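PDB 3QFE: putative dihydrodipicolinate synthase family protein from Coccidioides immitis, which is of unproven function but is a putative member of the dihydrodipicolinate synthase family, which has the TIM-barrel fold. Local coordinates for residues V174-A179 against F196-G201; K183-A188 against L210-A215. All blocks are in the same frame, centred on the assembly; numbering follows the deposited sequence.

Contact 1: V174-A179 against F196-G201; sequences VKLTCA and FSVFGG
Val174 and Phe199 are joined through their main chains, the Phe199 N giving its hydrogen to Val174 O at 3.0 Å. Two more backbone hydrogen bonds run between the strands 174-176 and 197-200: Val174 N reaches Ser197 O at 3.2 Å, and Leu176 N reaches Phe199 O at 2.8 Å, the straightest of the three at 164°. The strands are parallel in sense, with N-to-C directions 22° apart, and Val174 pairs with Val198, Lys175 with Phe199. Between the bonds a CA-H...O contact links Lys175 CA to Phe199 O at 3.6 Å.

Apolar contacts gather on the face that carries Val174, Leu176 and Val198. A chi1 of 58° sets Val174 CG1 between its own backbone N and carbonyl carbon, and from there it meets the Phe196 ring obliquely, 3.7 Å from CE2. The same methyl lies 4.1 Å from Val198 CG1, which is also 3.6 Å from Leu176 CD1. Val198 CG1 is thus a shared neighbour of two residues on the adjoining strand. Farther on, where the chain turns after Leu176, Ala179 CB comes to 4.0 Å from Gly200 CA.

Lys175 and Phe199 point to the other face, into the barrel, where both side chains touch Ile218 of strand 216-218 and Phe199 meets Trp15 edge-to-face. Ile161 of helix 158-167 covers Val174, Leu176 and Phe196 from outside. On its other edge strand 171-176 is bonded to strand 142-146, Lys175 pairing with Ile144 and Asn146, and helix 181-190 makes the beta-alpha-beta crossover between the paired strands.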
loop_
_atom_site.group_PDB
_atom_site.type_symbol
_atom_site.label_atom_id
_atom_site.label_comp_id
_atom_site.label_asym_id
_atom_site.label_seq_id
_atom_site.Cartn_x
_atom_site.Cartn_y
_atom_site.Cartn_z
ATOM N N VAL A 174 -6.855 -6.163 8.046
ATOM C CA VAL A 174 -7.408 -6.394 6.713
ATOM C C VAL A 174 -7.190 -5.083 5.943
ATOM O O VAL A 174 -7.323 -4.024 6.531
ATOM C CB VAL A 174 -8.944 -6.802 6.761
ATOM C CG1 VAL A 174 -9.818 -5.741 7.463
ATOM C CG2 VAL A 174 -9.497 -7.055 5.369
ATOM N N LYS A 175 -6.776 -5.152 4.676
ATOM C CA LYS A 175 -6.887 -4.031 3.765
ATOM C C LYS A 175 -8.131 -4.253 2.928
ATOM O O LYS A 175 -8.219 -5.232 2.195
ATOM C CB LYS A 175 -5.665 -3.907 2.851
ATOM C CG LYS A 175 -5.813 -2.848 1.705
ATOM C CD LYS A 175 -4.515 -2.633 0.926
ATOM C CE LYS A 175 -4.681 -1.901 -0.451
ATOM N NZ LYS A 175 -3.319 -1.657 -1.178
ATOM N N LEU A 176 -9.091 -3.341 3.044
ATOM C CA LEU A 176 -10.275 -3.337 2.173
ATOM C C LEU A 176 -10.031 -2.366 1.013
ATOM O O LEU A 176 -9.677 -1.215 1.234
ATOM C CB LEU A 176 -11.510 -2.925 2.961
ATOM C CG LEU A 176 -11.807 -3.674 4.260
ATOM C CD1 LEU A 176 -12.689 -2.832 5.155
ATOM C CD2 LEU A 176 -12.482 -4.993 3.957
ATOM N N THR A 177 -10.194 -2.815 -0.224
ATOM C CA THR A 177 -9.824 -1.961 -1.359
ATOM C C THR A 177 -10.907 -0.930 -1.616
ATOM O O THR A 177 -10.609 0.273 -1.716
ATOM C CB THR A 177 -9.566 -2.760 -2.638
ATOM O OG1 THR A 177 -10.733 -3.541 -2.944
ATOM C CG2 THR A 177 -8.296 -3.654 -2.475
ATOM N N CYS A 178 -12.149 -1.414 -1.714
ATOM C CA CYS A 178 -13.339 -0.562 -1.754
ATOM C C CYS A 178 -14.039 -0.651 -0.394
ATOM O O CYS A 178 -14.972 -1.427 -0.217
ATOM C CB CYS A 178 -14.291 -1.001 -2.881
ATOM N N ALA A 179 -13.555 0.127 0.571
ATOM C CA ALA A 179 -14.103 0.117 1.929
ATOM C C ALA A 179 -15.290 1.049 2.033
ATOM O O ALA A 179 -15.233 2.196 1.581
ATOM C CB ALA A 179 -13.040 0.526 2.956
ATOM N N PHE A 196 -6.325 -5.689 16.061
ATOM C CA PHE A 196 -6.737 -5.763 14.663
ATOM C C PHE A 196 -6.923 -4.368 14.065
ATOM O O PHE A 196 -7.577 -3.531 14.657
ATOM C CB PHE A 196 -8.023 -6.600 14.565
ATOM C CG PHE A 196 -8.419 -6.986 13.164
ATOM C CD1 PHE A 196 -8.010 -8.194 12.622
ATOM C CD2 PHE A 196 -9.253 -6.164 12.407
ATOM C CE1 PHE A 196 -8.402 -8.576 11.331
ATOM C CE2 PHE A 196 -9.652 -6.531 11.116
ATOM C CZ PHE A 196 -9.222 -7.740 10.581
ATOM N N SER A 197 -6.333 -4.136 12.892
ATOM C CA SER A 197 -6.331 -2.824 12.235
ATOM C C SER A 197 -7.058 -2.919 10.897
ATOM O O SER A 197 -6.680 -3.720 10.039
ATOM C CB SER A 197 -4.885 -2.345 11.966
ATOM O OG SER A 197 -4.189 -2.069 13.158
ATOM N N VAL A 198 -8.081 -2.103 10.706
ATOM C CA VAL A 198 -8.752 -2.034 9.418
ATOM C C VAL A 198 -8.137 -0.921 8.560
ATOM O O VAL A 198 -7.975 0.215 9.018
ATOM C CB VAL A 198 -10.263 -1.774 9.577
ATOM C CG1 VAL A 198 -10.953 -1.874 8.217
ATOM C CG2 VAL A 198 -10.905 -2.763 10.573
ATOM N N PHE A 199 -7.814 -1.223 7.317
ATOM C CA PHE A 199 -7.292 -0.192 6.433
ATOM C C PHE A 199 -8.210 -0.054 5.251
ATOM O O PHE A 199 -8.620 -1.048 4.667
ATOM C CB PHE A 199 -5.896 -0.537 5.924
ATOM C CG PHE A 199 -4.842 -0.565 6.986
ATOM C CD1 PHE A 199 -4.206 0.609 7.395
ATOM C CD2 PHE A 199 -4.452 -1.764 7.557
ATOM C CE1 PHE A 199 -3.198 0.582 8.398
ATOM C CE2 PHE A 199 -3.451 -1.801 8.539
ATOM C CZ PHE A 199 -2.825 -0.623 8.959
ATOM N N GLY A 200 -8.544 1.182 4.911
ATOM C CA GLY A 200 -9.220 1.478 3.654
ATOM C C GLY A 200 -8.123 1.593 2.626
ATOM O O GLY A 200 -6.981 1.813 2.985
ATOM N N GLY A 201 -8.459 1.425 1.353
ATOM C CA GLY A 201 -7.482 1.534 0.275
ATOM C C GLY A 201 -7.645 2.836 -0.479
ATOM O O GLY A 201 -6.882 3.134 -1.380
#

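Contact 2: K183-A188 against L210-A215; sequences KITRLA and LSVGSA
Ile184 is central to this contact, using both branches of its side chain, and Val212 is its main partner. Its CG2 methyl meets Val212 CG2 at 3.7 Å, the two side chains crossing at about a right angle, and lies 4.3 Å from Gly213 C. The other branch, extended by a chi2 of 173°, carries CD1 to 3.9 Å from Ser214 CB. Thr185, one residue along the helix, adds a looser touch at the exposed margin, OG1 to Val212 CB at 4.1 Å.

The hydroxyls are held locally: Thr185 OG1 bonds back to Val181 O within its own helix, and Ser214 OG bonds to Gly216 N just beyond the turn. On the helical side, Ala188 N to Ile184 O, at 2.9 Å, is part of the regular helical bonding that places the Ile184 backbone. On the other segment, Gly213 N bonds to Leu210 O as the chain leaves helix 206-211, and the positive phi of Gly213, 86°, lets it turn back between Val212 and Ser214. Leu187 of the same helix as Ile184 faces Val198 and helix 158-167 instead.

Helix 181-190 thereby packs against the link from helix 206-211 to strand 216-218, a contact between successive beta-alpha units on the outer layer of a TIM barrel.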
loop_
_atom_site.group_PDB
_atom_site.type_symbol
_atom_site.label_atom_id
_atom_site.label_comp_id
_atom_site.label_asym_id
_atom_site.label_seq_id
_atom_site.Cartn_x
_atom_site.Cartn_y
_atom_site.Cartn_z
ATOM N N LYS A 183 -19.000 -1.275 6.243
ATOM C CA LYS A 183 -18.069 -2.384 6.419
ATOM C C LYS A 183 -17.112 -2.099 7.573
ATOM O O LYS A 183 -16.917 -2.945 8.449
ATOM C CB LYS A 183 -17.312 -2.703 5.121
ATOM N N ILE A 184 -16.550 -0.895 7.589
ATOM C CA ILE A 184 -15.637 -0.505 8.655
ATOM C C ILE A 184 -16.290 -0.632 10.021
ATOM O O ILE A 184 -15.724 -1.255 10.930
ATOM C CB ILE A 184 -15.096 0.903 8.444
ATOM C CG1 ILE A 184 -14.023 0.871 7.347
ATOM C CG2 ILE A 184 -14.504 1.445 9.747
ATOM C CD1 ILE A 184 -13.513 2.222 6.910
ATOM N N THR A 185 -17.496 -0.075 10.134
ATOM C CA THR A 185 -18.228 -0.042 11.391
ATOM C C THR A 185 -18.478 -1.457 11.919
ATOM O O THR A 185 -18.176 -1.747 13.078
ATOM C CB THR A 185 -19.571 0.753 11.267
ATOM O OG1 THR A 185 -19.352 1.993 10.579
ATOM C CG2 THR A 185 -20.158 1.047 12.641
ATOM N N ARG A 186 -19.009 -2.329 11.062
ATOM C CA ARG A 186 -19.255 -3.739 11.396
ATOM C C ARG A 186 -18.012 -4.426 11.975
ATOM O O ARG A 186 -18.097 -5.118 12.993
ATOM C CB ARG A 186 -19.742 -4.492 10.152
ATOM C CG ARG A 186 -20.619 -5.724 10.406
ATOM C CD ARG A 186 -21.412 -6.119 9.135
ATOM N NE ARG A 186 -22.031 -4.952 8.478
ATOM C CZ ARG A 186 -21.611 -4.383 7.341
ATOM N NH1 ARG A 186 -22.251 -3.321 6.860
ATOM N NH2 ARG A 186 -20.565 -4.867 6.674
ATOM N N LEU A 187 -16.869 -4.225 11.319
ATOM C CA LEU A 187 -15.592 -4.784 11.771
ATOM C C LEU A 187 -15.162 -4.249 13.135
ATOM O O LEU A 187 -14.833 -5.036 14.031
ATOM C CB LEU A 187 -14.508 -4.552 10.724
ATOM C CG LEU A 187 -14.750 -5.342 9.440
ATOM C CD1 LEU A 187 -13.965 -4.758 8.287
ATOM C CD2 LEU A 187 -14.435 -6.817 9.641
ATOM N N ALA A 188 -15.183 -2.922 13.295
ATOM C CA ALA A 188 -14.982 -2.275 14.611
ATOM C C ALA A 188 -15.828 -2.893 15.746
ATOM O O ALA A 188 -15.341 -3.085 16.869
ATOM C CB ALA A 188 -15.257 -0.780 14.520
ATOM N N LEU A 210 -11.754 7.249 8.581
ATOM C CA LEU A 210 -11.290 7.444 9.967
ATOM C C LEU A 210 -12.358 7.935 10.971
ATOM O O LEU A 210 -12.276 7.614 12.164
ATOM C CB LEU A 210 -10.056 8.366 10.003
ATOM N N SER A 211 -13.346 8.701 10.497
ATOM C CA SER A 211 -14.404 9.249 11.378
ATOM C C SER A 211 -15.230 8.167 12.096
ATOM O O SER A 211 -15.922 8.451 13.076
ATOM C CB SER A 211 -15.326 10.212 10.612
ATOM O OG SER A 211 -16.200 9.517 9.736
ATOM N N VAL A 212 -15.143 6.934 11.598
ATOM C CA VAL A 212 -15.790 5.779 12.228
ATOM C C VAL A 212 -14.785 4.753 12.818
ATOM O O VAL A 212 -15.167 3.644 13.217
ATOM C CB VAL A 212 -16.819 5.101 11.270
ATOM C CG1 VAL A 212 -18.044 6.010 11.064
ATOM C CG2 VAL A 212 -16.179 4.726 9.929
ATOM N N GLY A 213 -13.506 5.131 12.875
ATOM C CA GLY A 213 -12.477 4.305 13.517
ATOM C C GLY A 213 -11.818 3.228 12.659
ATOM O O GLY A 213 -11.659 2.081 13.093
ATOM N N SER A 214 -11.430 3.587 11.437
ATOM C CA SER A 214 -10.496 2.761 10.685
ATOM C C SER A 214 -9.123 2.972 11.310
ATOM O O SER A 214 -8.928 3.889 12.112
ATOM C CB SER A 214 -10.490 3.114 9.188
ATOM O OG SER A 214 -9.671 4.237 8.880
ATOM N N ALA A 215 -8.178 2.111 10.973
ATOM C CA ALA A 215 -6.806 2.347 11.388
ATOM C C ALA A 215 -6.182 3.276 10.357
ATOM O O ALA A 215 -4.982 3.602 10.419
ATOM C CB ALA A 215 -6.042 1.042 11.475
#

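How the contacts relate
Contact 1 pairs strands 171-176 and 197-200; contact 2 sets helix 181-190, which connects them, against the link after helix 206-211. Their segments alternate along the chain and their centres are about 9 Å apart. Contact 1 is core: strand pairing through main-chain hydrogen bonds, backed by buried apolar side chains. Contact 2 lies near the surface, about 18 Å from the chain centre against 10 Å, and joins its segments by a few van der Waals touches, chiefly between apolar groups. They meet directly. Val198 O probably accepts a hydrogen bond from Ala215 N, carrying the sheet of contact 1 toward strand 216-218, while Leu176 CD1 packs on Leu187 CD1, seating the helix on its strand.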